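Local coordinates for protein RmpD (Hexulose-6-phosphate synthase) (Streptococcus mutans, PDB 3EXR) that is a TIM-barrel protein of the HUMPS family, built on a closed eight-stranded parallel beta barrel and found here as a two-chain assembly, at residues Ile61-Lys66 and Asp84-Ile89; Glu113-Leu118 and Gln137-Gln142; Pro6-Ala11 and Asn29-Ile34; Arg170-Gly175 and Val190-Ala195. All coordinates share one frame; numbering follows the deposited sequence.

Contact 1 of 4, residues Ile61-Lys66 and Asp84-Ile89; sequences IVADTK and DWMTCI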
loop_
_atom_site.group_PDB
_atom_site.type_symbol
_atom_site.label_atom_id
_atom_site.label_comp_id
_atom_site.label_asym_id
_atom_site.label_seq_id
_atom_site.Cartn_x
_atom_site.Cartn_y
_atom_site.Cartn_z
ATOM N N ILE A 61 -9.221 -14.445 7.932
ATOM C CA ILE A 61 -8.038 -14.171 7.104
ATOM C C ILE A 61 -8.057 -12.715 6.646
ATOM O O ILE A 61 -9.066 -12.230 6.146
ATOM C CB ILE A 61 -8.004 -15.101 5.874
ATOM C CG1 ILE A 61 -7.840 -16.554 6.307
ATOM C CG2 ILE A 61 -6.880 -14.706 4.890
ATOM C CD1 ILE A 61 -7.878 -17.525 5.232
ATOM N N VAL A 62 -6.931 -12.041 6.829
ATOM C CA VAL A 62 -6.750 -10.638 6.493
ATOM C C VAL A 62 -5.811 -10.554 5.290
ATOM O O VAL A 62 -4.753 -11.188 5.289
ATOM C CB VAL A 62 -6.106 -9.867 7.656
ATOM C CG1 VAL A 62 -5.976 -8.382 7.320
ATOM C CG2 VAL A 62 -6.915 -10.050 8.935
ATOM N N ALA A 63 -6.268 -9.842 4.259
ATOM C CA ALA A 63 -5.396 -9.449 3.133
ATOM C C ALA A 63 -4.953 -8.010 3.434
ATOM O O ALA A 63 -5.721 -7.056 3.279
ATOM C CB ALA A 63 -6.142 -9.528 1.821
ATOM N N ASP A 64 -3.690 -7.853 3.823
ATOM C CA ASP A 64 -3.173 -6.554 4.251
ATOM C C ASP A 64 -2.632 -5.815 3.032
ATOM O O ASP A 64 -1.437 -5.689 2.869
ATOM C CB ASP A 64 -2.116 -6.780 5.326
ATOM C CG ASP A 64 -1.482 -5.513 5.849
ATOM O OD1 ASP A 64 -2.049 -4.414 5.762
ATOM O OD2 ASP A 64 -0.354 -5.597 6.389
ATOM N N THR A 65 -3.535 -5.313 2.192
ATOM C CA THR A 65 -3.110 -4.630 0.969
ATOM C C THR A 65 -2.802 -3.143 1.166
ATOM O O THR A 65 -2.207 -2.517 0.298
ATOM C CB THR A 65 -4.182 -4.706 -0.124
ATOM O OG1 THR A 65 -5.391 -4.121 0.362
ATOM C CG2 THR A 65 -4.510 -6.133 -0.459
ATOM N N LYS A 66 -3.239 -2.560 2.283
ATOM C CA LYS A 66 -3.064 -1.125 2.536
ATOM C C LYS A 66 -3.516 -0.342 1.308
ATOM O O LYS A 66 -2.864 0.611 0.853
ATOM C CB LYS A 66 -1.627 -0.813 2.942
ATOM C CG LYS A 66 -1.299 -1.392 4.322
ATOM C CD LYS A 66 0.070 -0.972 4.840
ATOM C CE LYS A 66 0.321 -1.406 6.290
ATOM N NZ LYS A 66 0.223 -2.894 6.518
ATOM N N ASP A 84 -11.372 -12.387 4.526
ATOM C CA ASP A 84 -12.464 -11.795 5.306
ATOM C C ASP A 84 -12.322 -10.286 5.475
ATOM O O ASP A 84 -13.273 -9.526 5.241
ATOM C CB ASP A 84 -12.517 -12.461 6.681
ATOM C CG ASP A 84 -12.878 -13.936 6.596
ATOM O OD1 ASP A 84 -13.892 -14.297 5.926
ATOM O OD2 ASP A 84 -12.170 -14.753 7.212
ATOM N N TRP A 85 -11.126 -9.857 5.878
ATOM C CA TRP A 85 -10.827 -8.463 6.141
ATOM C C TRP A 85 -9.758 -8.012 5.183
ATOM O O TRP A 85 -8.873 -8.778 4.863
ATOM C CB TRP A 85 -10.316 -8.250 7.557
ATOM C CG TRP A 85 -11.290 -8.670 8.621
ATOM C CD1 TRP A 85 -12.622 -8.898 8.461
ATOM C CD2 TRP A 85 -10.997 -8.928 10.001
ATOM N NE1 TRP A 85 -13.182 -9.273 9.658
ATOM C CE2 TRP A 85 -12.210 -9.298 10.622
ATOM C CE3 TRP A 85 -9.829 -8.887 10.774
ATOM C CZ2 TRP A 85 -12.288 -9.622 11.975
ATOM C CZ3 TRP A 85 -9.901 -9.221 12.131
ATOM C CH2 TRP A 85 -11.122 -9.589 12.710
ATOM N N MET A 86 -9.875 -6.772 4.719
ATOM C CA MET A 86 -8.812 -6.143 3.940
ATOM C C MET A 86 -8.473 -4.782 4.541
ATOM O O MET A 86 -9.373 -4.033 4.969
ATOM C CB MET A 86 -9.223 -5.955 2.483
ATOM C CG MET A 86 -8.063 -5.552 1.602
ATOM S SD MET A 86 -8.460 -5.169 -0.100
ATOM C CE MET A 86 -9.158 -3.508 0.005
ATOM N N THR A 87 -7.187 -4.436 4.544
ATOM C CA THR A 87 -6.788 -3.101 4.959
ATOM C C THR A 87 -6.818 -2.071 3.829
ATOM O O THR A 87 -6.434 -2.343 2.676
ATOM C CB THR A 87 -5.392 -3.086 5.631
ATOM O OG1 THR A 87 -4.400 -3.574 4.727
ATOM C CG2 THR A 87 -5.356 -3.989 6.891
ATOM N N CYS A 88 -7.239 -0.854 4.186
ATOM C CA CYS A 88 -7.024 0.329 3.353
ATOM C C CYS A 88 -6.159 1.269 4.153
ATOM O O CYS A 88 -6.365 1.426 5.379
ATOM C CB CYS A 88 -8.328 1.056 3.066
ATOM S SG CYS A 88 -9.362 0.348 1.786
ATOM N N ILE A 89 -5.186 1.885 3.479
ATOM C CA ILE A 89 -4.393 2.936 4.101
ATOM C C ILE A 89 -5.329 4.120 4.399
ATOM O O ILE A 89 -6.290 4.372 3.674
ATOM C CB ILE A 89 -3.169 3.308 3.181
ATOM C CG1 ILE A 89 -2.132 4.172 3.931
ATOM C CG2 ILE A 89 -3.601 3.926 1.867
ATOM C CD1 ILE A 89 -1.478 3.421 5.098
#

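Contact 2 of 4, residues Glu113-Leu118 and Gln137-Gln142; sequences EIQVEL and QAIYHQ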
loop_
_atom_site.group_PDB
_atom_site.type_symbol
_atom_site.label_atom_id
_atom_site.label_comp_id
_atom_site.label_asym_id
_atom_site.label_seq_id
_atom_site.Cartn_x
_atom_site.Cartn_y
_atom_site.Cartn_z
ATOM N N GLU A 113 -15.142 -7.187 5.613
ATOM C CA GLU A 113 -14.940 -5.884 6.226
ATOM C C GLU A 113 -13.650 -5.226 5.768
ATOM O O GLU A 113 -12.677 -5.923 5.401
ATOM C CB GLU A 113 -14.822 -6.031 7.752
ATOM C CG GLU A 113 -16.092 -6.410 8.495
ATOM C CD GLU A 113 -16.001 -6.053 9.965
ATOM O OE1 GLU A 113 -15.691 -4.881 10.284
ATOM O OE2 GLU A 113 -16.226 -6.957 10.789
ATOM N N ILE A 114 -13.648 -3.896 5.859
ATOM C CA ILE A 114 -12.475 -3.062 5.667
ATOM C C ILE A 114 -11.934 -2.618 7.035
ATOM O O ILE A 114 -12.693 -2.384 8.004
ATOM C CB ILE A 114 -12.813 -1.853 4.757
ATOM C CG1 ILE A 114 -13.379 -2.345 3.424
ATOM C CG2 ILE A 114 -11.605 -0.940 4.539
ATOM C CD1 ILE A 114 -12.504 -3.270 2.634
ATOM N N GLN A 115 -10.605 -2.543 7.108
ATOM C CA GLN A 115 -9.889 -2.028 8.279
ATOM C C GLN A 115 -9.018 -0.870 7.818
ATOM O O GLN A 115 -8.323 -0.990 6.819
ATOM C CB GLN A 115 -8.968 -3.108 8.861
ATOM C CG GLN A 115 -9.604 -4.469 9.146
ATOM C CD GLN A 115 -8.592 -5.438 9.718
ATOM O OE1 GLN A 115 -7.597 -5.742 9.043
ATOM N NE2 GLN A 115 -8.789 -5.865 10.984
ATOM N N VAL A 116 -9.009 0.222 8.580
ATOM C CA VAL A 116 -8.188 1.377 8.258
ATOM C C VAL A 116 -6.836 1.288 8.992
ATOM O O VAL A 116 -6.743 1.296 10.229
ATOM C CB VAL A 116 -8.848 2.700 8.622
ATOM C CG1 VAL A 116 -7.970 3.873 8.154
ATOM C CG2 VAL A 116 -10.223 2.826 7.963
ATOM N N GLU A 117 -5.775 1.242 8.195
ATOM C CA GLU A 117 -4.390 1.278 8.663
ATOM C C GLU A 117 -3.955 2.710 8.942
ATOM O O GLU A 117 -3.984 3.552 8.056
ATOM C CB GLU A 117 -3.466 0.610 7.625
ATOM C CG GLU A 117 -3.382 -0.919 7.774
ATOM C CD GLU A 117 -2.472 -1.399 8.903
ATOM O OE1 GLU A 117 -1.958 -0.555 9.660
ATOM O OE2 GLU A 117 -2.265 -2.623 9.035
ATOM N N LEU A 118 -3.598 2.977 10.195
ATOM C CA LEU A 118 -3.327 4.334 10.674
ATOM C C LEU A 118 -1.854 4.663 10.573
ATOM O O LEU A 118 -1.040 4.091 11.306
ATOM C CB LEU A 118 -3.838 4.490 12.109
ATOM C CG LEU A 118 -5.335 4.264 12.315
ATOM C CD1 LEU A 118 -5.679 4.335 13.784
ATOM C CD2 LEU A 118 -6.187 5.276 11.573
ATOM N N GLN A 137 -13.359 -0.600 11.779
ATOM C CA GLN A 137 -12.121 -1.178 12.305
ATOM C C GLN A 137 -10.952 -0.289 11.936
ATOM O O GLN A 137 -10.871 0.221 10.798
ATOM C CB GLN A 137 -11.869 -2.575 11.742
ATOM C CG GLN A 137 -12.778 -3.650 12.272
ATOM C CD GLN A 137 -12.184 -5.032 12.044
ATOM O OE1 GLN A 137 -11.098 -5.321 12.543
ATOM N NE2 GLN A 137 -12.900 -5.894 11.312
ATOM N N ALA A 138 -10.036 -0.135 12.879
ATOM C CA ALA A 138 -8.813 0.644 12.686
ATOM C C ALA A 138 -7.642 -0.070 13.314
ATOM O O ALA A 138 -7.784 -0.696 14.367
ATOM C CB ALA A 138 -8.959 2.021 13.279
ATOM N N ILE A 139 -6.475 0.043 12.667
ATOM C CA ILE A 139 -5.262 -0.612 13.155
ATOM C C ILE A 139 -4.305 0.464 13.647
ATOM O O ILE A 139 -3.830 1.295 12.864
ATOM C CB ILE A 139 -4.529 -1.390 12.013
ATOM C CG1 ILE A 139 -5.480 -2.237 11.143
ATOM C CG2 ILE A 139 -3.387 -2.189 12.582
ATOM C CD1 ILE A 139 -6.321 -3.191 11.870
ATOM N N TYR A 140 -4.016 0.423 14.938
ATOM C CA TYR A 140 -3.152 1.403 15.594
ATOM C C TYR A 140 -1.792 0.776 15.924
ATOM O O TYR A 140 -1.744 -0.280 16.556
ATOM C CB TYR A 140 -3.829 1.952 16.881
ATOM C CG TYR A 140 -3.142 3.170 17.436
ATOM C CD1 TYR A 140 -3.639 4.449 17.181
ATOM C CD2 TYR A 140 -1.962 3.052 18.183
ATOM C CE1 TYR A 140 -2.983 5.586 17.642
ATOM C CE2 TYR A 140 -1.294 4.188 18.647
ATOM C CZ TYR A 140 -1.823 5.451 18.373
ATOM O OH TYR A 140 -1.197 6.569 18.841
ATOM N N HIS A 141 -0.709 1.431 15.484
ATOM C CA HIS A 141 0.667 0.991 15.696
ATOM C C HIS A 141 1.315 1.742 16.835
ATOM O O HIS A 141 1.187 2.971 16.930
ATOM C CB HIS A 141 1.502 1.273 14.437
ATOM C CG HIS A 141 1.110 0.438 13.259
ATOM N ND1 HIS A 141 -0.044 0.646 12.529
ATOM C CD2 HIS A 141 1.730 -0.615 12.691
ATOM C CE1 HIS A 141 -0.109 -0.252 11.562
ATOM N NE2 HIS A 141 0.952 -1.035 11.648
ATOM N N GLN A 142 2.051 1.025 17.688
ATOM C CA GLN A 142 2.868 1.721 18.676
ATOM C C GLN A 142 3.737 2.780 17.987
ATOM O O GLN A 142 4.282 2.577 16.884
ATOM C CB GLN A 142 3.750 0.768 19.476
ATOM C CG GLN A 142 4.221 1.454 20.752
ATOM C CD GLN A 142 5.252 0.686 21.560
ATOM O OE1 GLN A 142 5.671 -0.417 21.190
ATOM N NE2 GLN A 142 5.677 1.281 22.681
HETATM O O HOH W 1 -0.154 -3.357 9.986
HETATM O O HOH W 2 -0.902 4.018 14.043
#

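Contact 3 of 4, residues Pro6-Ala11 and Asn29-Ile34; sequences PNLQVA and NEVDVI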
loop_
_atom_site.group_PDB
_atom_site.type_symbol
_atom_site.label_atom_id
_atom_site.label_comp_id
_atom_site.label_asym_id
_atom_site.label_seq_id
_atom_site.Cartn_x
_atom_site.Cartn_y
_atom_site.Cartn_z
ATOM N N PRO A 6 -10.508 -10.385 23.341
ATOM C CA PRO A 6 -9.656 -9.896 22.244
ATOM C C PRO A 6 -9.109 -11.056 21.419
ATOM O O PRO A 6 -8.730 -12.086 21.983
ATOM C CB PRO A 6 -8.513 -9.176 22.960
ATOM C CG PRO A 6 -9.142 -8.739 24.308
ATOM C CD PRO A 6 -10.080 -9.882 24.659
ATOM N N ASN A 7 -9.029 -10.851 20.099
ATOM C CA ASN A 7 -8.449 -11.818 19.194
ATOM C C ASN A 7 -6.933 -11.789 19.309
ATOM O O ASN A 7 -6.346 -10.759 19.621
ATOM C CB ASN A 7 -8.804 -11.471 17.745
ATOM C CG ASN A 7 -10.266 -11.684 17.398
ATOM O OD1 ASN A 7 -10.873 -10.819 16.736
ATOM N ND2 ASN A 7 -10.834 -12.831 17.777
ATOM N N LEU A 8 -6.310 -12.939 19.056
ATOM C CA LEU A 8 -4.911 -13.023 18.748
ATOM C C LEU A 8 -4.785 -13.187 17.235
ATOM O O LEU A 8 -5.308 -14.143 16.662
ATOM C CB LEU A 8 -4.265 -14.224 19.436
ATOM C CG LEU A 8 -2.811 -14.485 19.010
ATOM C CD1 LEU A 8 -1.908 -13.253 19.136
ATOM C CD2 LEU A 8 -2.218 -15.645 19.755
ATOM N N GLN A 9 -4.068 -12.257 16.621
ATOM C CA GLN A 9 -3.800 -12.260 15.183
ATOM C C GLN A 9 -2.313 -12.416 14.956
ATOM O O GLN A 9 -1.519 -11.811 15.666
ATOM C CB GLN A 9 -4.328 -10.975 14.575
ATOM C CG GLN A 9 -3.950 -10.733 13.150
ATOM C CD GLN A 9 -4.746 -9.570 12.542
ATOM O OE1 GLN A 9 -5.884 -9.357 12.912
ATOM N NE2 GLN A 9 -4.145 -8.842 11.621
ATOM N N VAL A 10 -1.945 -13.207 13.944
ATOM C CA VAL A 10 -0.546 -13.296 13.521
ATOM C C VAL A 10 -0.376 -12.666 12.139
ATOM O O VAL A 10 -1.114 -12.992 11.207
ATOM C CB VAL A 10 0.004 -14.761 13.500
ATOM C CG1 VAL A 10 -0.762 -15.647 12.506
ATOM C CG2 VAL A 10 1.469 -14.776 13.159
ATOM N N ALA A 11 0.552 -11.724 12.064
ATOM C CA ALA A 11 0.937 -11.093 10.814
ATOM C C ALA A 11 2.065 -11.899 10.197
ATOM O O ALA A 11 3.039 -12.242 10.875
ATOM C CB ALA A 11 1.420 -9.657 11.088
ATOM N N ASN A 29 -3.349 -22.975 14.369
ATOM C CA ASN A 29 -4.357 -23.566 15.229
ATOM C C ASN A 29 -4.553 -22.804 16.534
ATOM O O ASN A 29 -5.587 -22.933 17.194
ATOM C CB ASN A 29 -3.997 -25.021 15.519
ATOM C CG ASN A 29 -4.224 -25.930 14.325
ATOM O OD1 ASN A 29 -4.862 -25.543 13.320
ATOM N ND2 ASN A 29 -3.721 -27.159 14.427
ATOM N N GLU A 30 -3.550 -22.024 16.910
ATOM C CA GLU A 30 -3.554 -21.337 18.191
ATOM C C GLU A 30 -4.026 -19.894 18.134
ATOM O O GLU A 30 -4.228 -19.274 19.176
ATOM C CB GLU A 30 -2.165 -21.385 18.812
ATOM C CG GLU A 30 -1.604 -22.793 18.987
ATOM C CD GLU A 30 -2.423 -23.667 19.935
ATOM O OE1 GLU A 30 -3.024 -23.137 20.897
ATOM O OE2 GLU A 30 -2.459 -24.902 19.706
ATOM N N VAL A 31 -4.196 -19.353 16.925
ATOM C CA VAL A 31 -4.580 -17.953 16.755
ATOM C C VAL A 31 -5.996 -17.858 16.238
ATOM O O VAL A 31 -6.561 -18.850 15.769
ATOM C CB VAL A 31 -3.589 -17.173 15.816
ATOM C CG1 VAL A 31 -2.156 -17.357 16.323
ATOM C CG2 VAL A 31 -3.708 -17.611 14.365
ATOM N N ASP A 32 -6.566 -16.661 16.335
ATOM C CA ASP A 32 -7.926 -16.388 15.866
ATOM C C ASP A 32 -7.946 -15.812 14.453
ATOM O O ASP A 32 -8.943 -15.945 13.736
ATOM C CB ASP A 32 -8.587 -15.393 16.820
ATOM C CG ASP A 32 -8.566 -15.875 18.232
ATOM O OD1 ASP A 32 -9.122 -16.977 18.438
ATOM O OD2 ASP A 32 -7.998 -15.208 19.124
ATOM N N VAL A 33 -6.883 -15.099 14.104
ATOM C CA VAL A 33 -6.828 -14.394 12.812
ATOM C C VAL A 33 -5.426 -14.557 12.184
ATOM O O VAL A 33 -4.415 -14.421 12.884
ATOM C CB VAL A 33 -7.086 -12.867 12.986
ATOM C CG1 VAL A 33 -7.209 -12.156 11.672
ATOM C CG2 VAL A 33 -8.296 -12.576 13.890
ATOM N N ILE A 34 -5.378 -14.863 10.888
ATOM C CA ILE A 34 -4.109 -14.975 10.146
ATOM C C ILE A 34 -4.081 -13.911 9.060
ATOM O O ILE A 34 -5.021 -13.778 8.282
ATOM C CB ILE A 34 -3.929 -16.379 9.511
ATOM C CG1 ILE A 34 -3.980 -17.447 10.594
ATOM C CG2 ILE A 34 -2.596 -16.468 8.785
ATOM C CD1 ILE A 34 -4.177 -18.803 10.095
#

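Contact 4 of 4, residues Arg170-Gly175 and Val190-Ala195; sequences RVSVTG and VFTFIA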
loop_
_atom_site.group_PDB
_atom_site.type_symbol
_atom_site.label_atom_id
_atom_site.label_comp_id
_atom_site.label_asym_id
_atom_site.label_seq_id
_atom_site.Cartn_x
_atom_site.Cartn_y
_atom_site.Cartn_z
ATOM N N ARG A 170 -13.727 -0.840 16.465
ATOM C CA ARG A 170 -13.017 -2.027 16.929
ATOM C C ARG A 170 -11.557 -1.815 16.560
ATOM O O ARG A 170 -11.211 -1.804 15.379
ATOM C CB ARG A 170 -13.591 -3.302 16.310
ATOM C CG ARG A 170 -14.848 -3.824 17.054
ATOM C CD ARG A 170 -15.671 -4.804 16.200
ATOM N NE ARG A 170 -16.153 -4.120 15.000
ATOM C CZ ARG A 170 -16.207 -4.635 13.776
ATOM N NH1 ARG A 170 -15.905 -5.898 13.537
ATOM N NH2 ARG A 170 -16.602 -3.851 12.791
ATOM N N VAL A 171 -10.728 -1.603 17.573
ATOM C CA VAL A 171 -9.343 -1.220 17.391
ATOM C C VAL A 171 -8.403 -2.424 17.560
ATOM O O VAL A 171 -8.446 -3.155 18.541
ATOM C CB VAL A 171 -8.945 -0.071 18.349
ATOM C CG1 VAL A 171 -7.463 0.266 18.253
ATOM C CG2 VAL A 171 -9.800 1.152 18.064
ATOM N N SER A 172 -7.570 -2.649 16.550
ATOM C CA SER A 172 -6.494 -3.603 16.647
ATOM C C SER A 172 -5.221 -2.849 16.980
ATOM O O SER A 172 -5.008 -1.738 16.482
ATOM C CB SER A 172 -6.287 -4.319 15.311
ATOM O OG SER A 172 -7.384 -5.098 14.979
ATOM N N VAL A 173 -4.375 -3.429 17.840
ATOM C CA VAL A 173 -3.086 -2.812 18.122
ATOM C C VAL A 173 -1.951 -3.736 17.671
ATOM O O VAL A 173 -2.091 -4.969 17.649
ATOM C CB VAL A 173 -2.918 -2.431 19.631
ATOM C CG1 VAL A 173 -3.908 -1.397 20.077
ATOM C CG2 VAL A 173 -3.031 -3.665 20.502
ATOM N N THR A 174 -0.823 -3.127 17.319
ATOM C CA THR A 174 0.364 -3.874 16.915
ATOM C C THR A 174 1.606 -3.144 17.338
ATOM O O THR A 174 1.597 -1.906 17.433
ATOM C CB THR A 174 0.365 -4.126 15.399
ATOM O OG1 THR A 174 1.415 -5.049 15.071
ATOM C CG2 THR A 174 0.619 -2.866 14.600
ATOM N N GLY A 175 2.666 -3.908 17.628
ATOM C CA GLY A 175 3.935 -3.355 18.107
ATOM C C GLY A 175 4.053 -3.440 19.615
ATOM O O GLY A 175 3.119 -3.090 20.311
ATOM N N VAL A 190 -9.558 -3.645 23.732
ATOM C CA VAL A 190 -8.837 -3.943 22.482
ATOM C C VAL A 190 -9.584 -5.053 21.748
ATOM O O VAL A 190 -9.931 -6.074 22.343
ATOM C CB VAL A 190 -7.378 -4.399 22.768
ATOM C CG1 VAL A 190 -6.689 -4.923 21.505
ATOM C CG2 VAL A 190 -6.567 -3.275 23.399
ATOM N N PHE A 191 -9.791 -4.876 20.444
ATOM C CA PHE A 191 -10.517 -5.867 19.631
ATOM C C PHE A 191 -9.630 -7.038 19.227
ATOM O O PHE A 191 -10.041 -8.186 19.313
ATOM C CB PHE A 191 -11.128 -5.189 18.391
ATOM C CG PHE A 191 -11.702 -6.154 17.376
ATOM C CD1 PHE A 191 -12.817 -6.932 17.679
ATOM C CD2 PHE A 191 -11.153 -6.248 16.106
ATOM C CE1 PHE A 191 -13.350 -7.802 16.763
ATOM C CE2 PHE A 191 -11.710 -7.127 15.166
ATOM C CZ PHE A 191 -12.805 -7.900 15.506
ATOM N N THR A 192 -8.414 -6.715 18.785
ATOM C CA THR A 192 -7.431 -7.681 18.342
ATOM C C THR A 192 -6.031 -7.234 18.683
ATOM O O THR A 192 -5.702 -6.050 18.504
ATOM C CB THR A 192 -7.513 -7.868 16.807
ATOM O OG1 THR A 192 -8.795 -8.387 16.436
ATOM C CG2 THR A 192 -6.459 -8.877 16.325
ATOM N N PHE A 193 -5.211 -8.177 19.155
ATOM C CA PHE A 193 -3.767 -7.959 19.337
ATOM C C PHE A 193 -3.046 -8.633 18.151
ATOM O O PHE A 193 -3.222 -9.830 17.930
ATOM C CB PHE A 193 -3.279 -8.565 20.648
ATOM C CG PHE A 193 -3.742 -7.795 21.862
ATOM C CD1 PHE A 193 -3.073 -6.640 22.265
ATOM C CD2 PHE A 193 -4.863 -8.198 22.568
ATOM C CE1 PHE A 193 -3.525 -5.913 23.389
ATOM C CE2 PHE A 193 -5.301 -7.480 23.684
ATOM C CZ PHE A 193 -4.633 -6.346 24.084
ATOM N N ILE A 194 -2.243 -7.877 17.395
ATOM C CA ILE A 194 -1.557 -8.417 16.207
ATOM C C ILE A 194 -0.094 -8.660 16.565
ATOM O O ILE A 194 0.652 -7.710 16.776
ATOM C CB ILE A 194 -1.613 -7.444 15.023
ATOM C CG1 ILE A 194 -3.054 -7.065 14.670
ATOM C CG2 ILE A 194 -0.886 -8.060 13.828
ATOM C CD1 ILE A 194 -3.132 -5.924 13.643
ATOM N N ALA A 195 0.290 -9.930 16.650
ATOM C CA ALA A 195 1.655 -10.330 16.900
ATOM C C ALA A 195 2.257 -10.784 15.584
ATOM O O ALA A 195 1.540 -11.017 14.610
ATOM C CB ALA A 195 1.710 -11.453 17.932
HETATM O O HOH W 3 3.094 -6.702 17.343
#

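Contact 1 of 4, residues Ile61-Lys66 and Asp84-Ile89
Met-86 lies across Thr-65 at about a right angle and can be traced atom by atom. Its CB stands 3.8 Å from Ala-63 O. CG, placed beside its own carbonyl carbon (chi1 -169°), comes within 3.2 Å of that same Ala-63 O. SD then rests 3.3 Å from Thr-65 OG1, and CE, swung round by the bend at chi3 (78°), lies slightly farther from the hydroxyl. Helix 71-79 covers this side through Val-74. Strands 60-67 and 85-89, joined by that helix, form a beta-alpha-beta unit of the TIM barrel; their segment axes run parallel within 20° and 4.6 Å apart. On the opposite face of the sheet, Val-62 CG2 packs 3.6 Å from Trp-85 CE3. Farther along, Thr-87 OG1 donates to Asp-64 OD1 over 2.7 Å, on the anti lone pair, and receives Lys-66 N at 2.9 Å. Lys-66 NZ uses the syn lone pair of that OD1 and is salt-bridged to OD2 too, which, with the hydroxyl on the anti side, restrains the carboxylate's rotation. At the other end, Ile-61 O accepts Asp-84 N and Trp-85 N, and Ile-61 N reaches Asp-84 OD2 over 3.1 Å, an oxygen also bridged to Arg-53 and Lys-111.

Contact 2 of 4, residues Glu113-Leu118 and Gln137-Gln142
Gln-137 ties Glu-113 to Gln-115 at the compact end of a beta-alpha-beta unit in the TIM barrel, where strands 113-117 and 137-141 run parallel with 32° between their segment axes. Its NE2 donates to Glu-113 OE1 at 3.1 Å, nearly straight at 174°, but arrives from above the carboxylate plane. Its OE1 accepts Gln-115 NE2 at 2.8 Å, the donor again standing above the carbonyl plane; the two amides are turned 79° apart. One side-chain amide thus serves as donor and acceptor at once, which fixes its flip. Glu-113 OE1 also has a salt bridge to Arg-170. Ile-139 packs beside this pair, its CD1 3.7 Å from Gln-115 NE2 and its CB and CG2 against the Glu-117 carboxylate, whose chain is bent at chi2. Toward the C-terminal ends the packing is looser: Leu-118 CD1 still touches Tyr-140 CD1 at 4.0 Å, but water joins the backbones. The last direct strand bond is the longer Leu-118 N to Ile-139 O, 3.2 Å. Beyond it the backbones are bridged by a water that donates to Leu-118 O and accepts from His-141 N at 3.0 Å. The same water oxygen stands 4.1 Å above the plane of the Tyr-140 ring, over its centre.

Contact 3 of 4, residues Pro6-Ala11 and Asn29-Ile34
The Asn-7 amide and the Asp-32 carboxylate are turned 53° apart, with Asn-7 ND2 meeting Asp-32 CB at 3.5 Å rather than either oxygen. The Gln-9 amide has Val-33 CG1 over one face on its oxygen side, 3.3 Å from Gln-9 OE1; at its other end NE2 is held by Glu-35. Gln-9 has an extended chain whose CG lies beside its own carbonyl carbon (chi1 171°), which carries its CB and CG obliquely across Val-33 CB. On the opposite face the contacts are between apolar side chains: Leu-8 CD2 packs on Val-31 CG1 at 3.8 Å, and Val-10 CG1 meets Val-31 CG2 at 4.0 Å. Val-10 N donates to Val-33 O across the parallel pair that opens the TIM barrel, strands 7-12 and 33-36, linked by helix 17-27. At the start of the pairing Leu-8 O takes Val-33 N (3.2 Å), a ladder bond, and also Asp-32 N (2.8 Å) from just before the strand. Asp-32 OD2 answers by accepting Leu-8 N on its anti lone pair at 2.8 Å, nearly straight at 173°. A side-chain oxygen thus replaces a backbone carbonyl, and Lys-213, bridged to it, probably favours the charged aspartate.

Contact 4 of 4, residues Arg170-Gly175 and Val190-Ala195
Arg-170 lays its aliphatic chain along the Phe-191 ring, the two side chains pointing the same way. CB sits over one face, 3.6 Å above the plane and offset toward the rim, a CH-pi contact 4.0 Å from CB to the ring centroid. CG and CD continue past CD1 and CE1, each about 3.8 Å away. A bend at chi3 (-62°) then carries the guanidinium farther from the ring face: its plane is 71° from the ring's and its CZ is 5.3 Å from the centroid, so any cation-pi attraction is weak. The charged end finds Ser-136 as a partner. Ser-172 OG approaches the same ring at its edge and also presses on Thr-192 CB at 3.3 Å. On the other face of the sheet, Val-173 CG2, lying between its backbone N and carbonyl carbon, packs on Phe-193 CD1 at 3.5 Å, and Val-190 CG1 stands over the centre of that ring.

The parallel ladder is made by Val-173 N to Thr-192 O and Ile-194 N to Val-173 O (2.9 Å); ahead of it Phe-191 N donates to Val-171 O. Past it, a water accepts from Gly-175 N and donates to Ile-194 O, carrying the pairing one step further. No helix is found between the two segments, unlike a regular beta-alpha-beta unit of the TIM barrel. Strand 137-141 flanks 170-174, strand 7-12 flanks 192-195, and helix 155-167 packs on Val-171 and Val-173.

How the contacts relate
Each contact pairs two consecutive strands of one closed parallel barrel; along the chain they follow in the order 3, 1, 2, 4, each closing before the next opens. Neighbouring pairs are stitched by backbone bonds: contact 3 to contact 1 through Ile-34 and Val-62, contact 1 to contact 2 through Cys-88 and Gln-115, contact 2 to contact 4 through Tyr-140 and Ser-172. Contact 4 returns to contact 3 through Gln-9, Ala-11 and Ala-195, which shuts the ring. Centres of contacts 1 and 2, and of 2 and 4, are about 9 Å apart; those of 2 and 3 about 16 Å. Inside the barrel, Trp-85 touches Phe-191, joining contact 1 directly to contact 4.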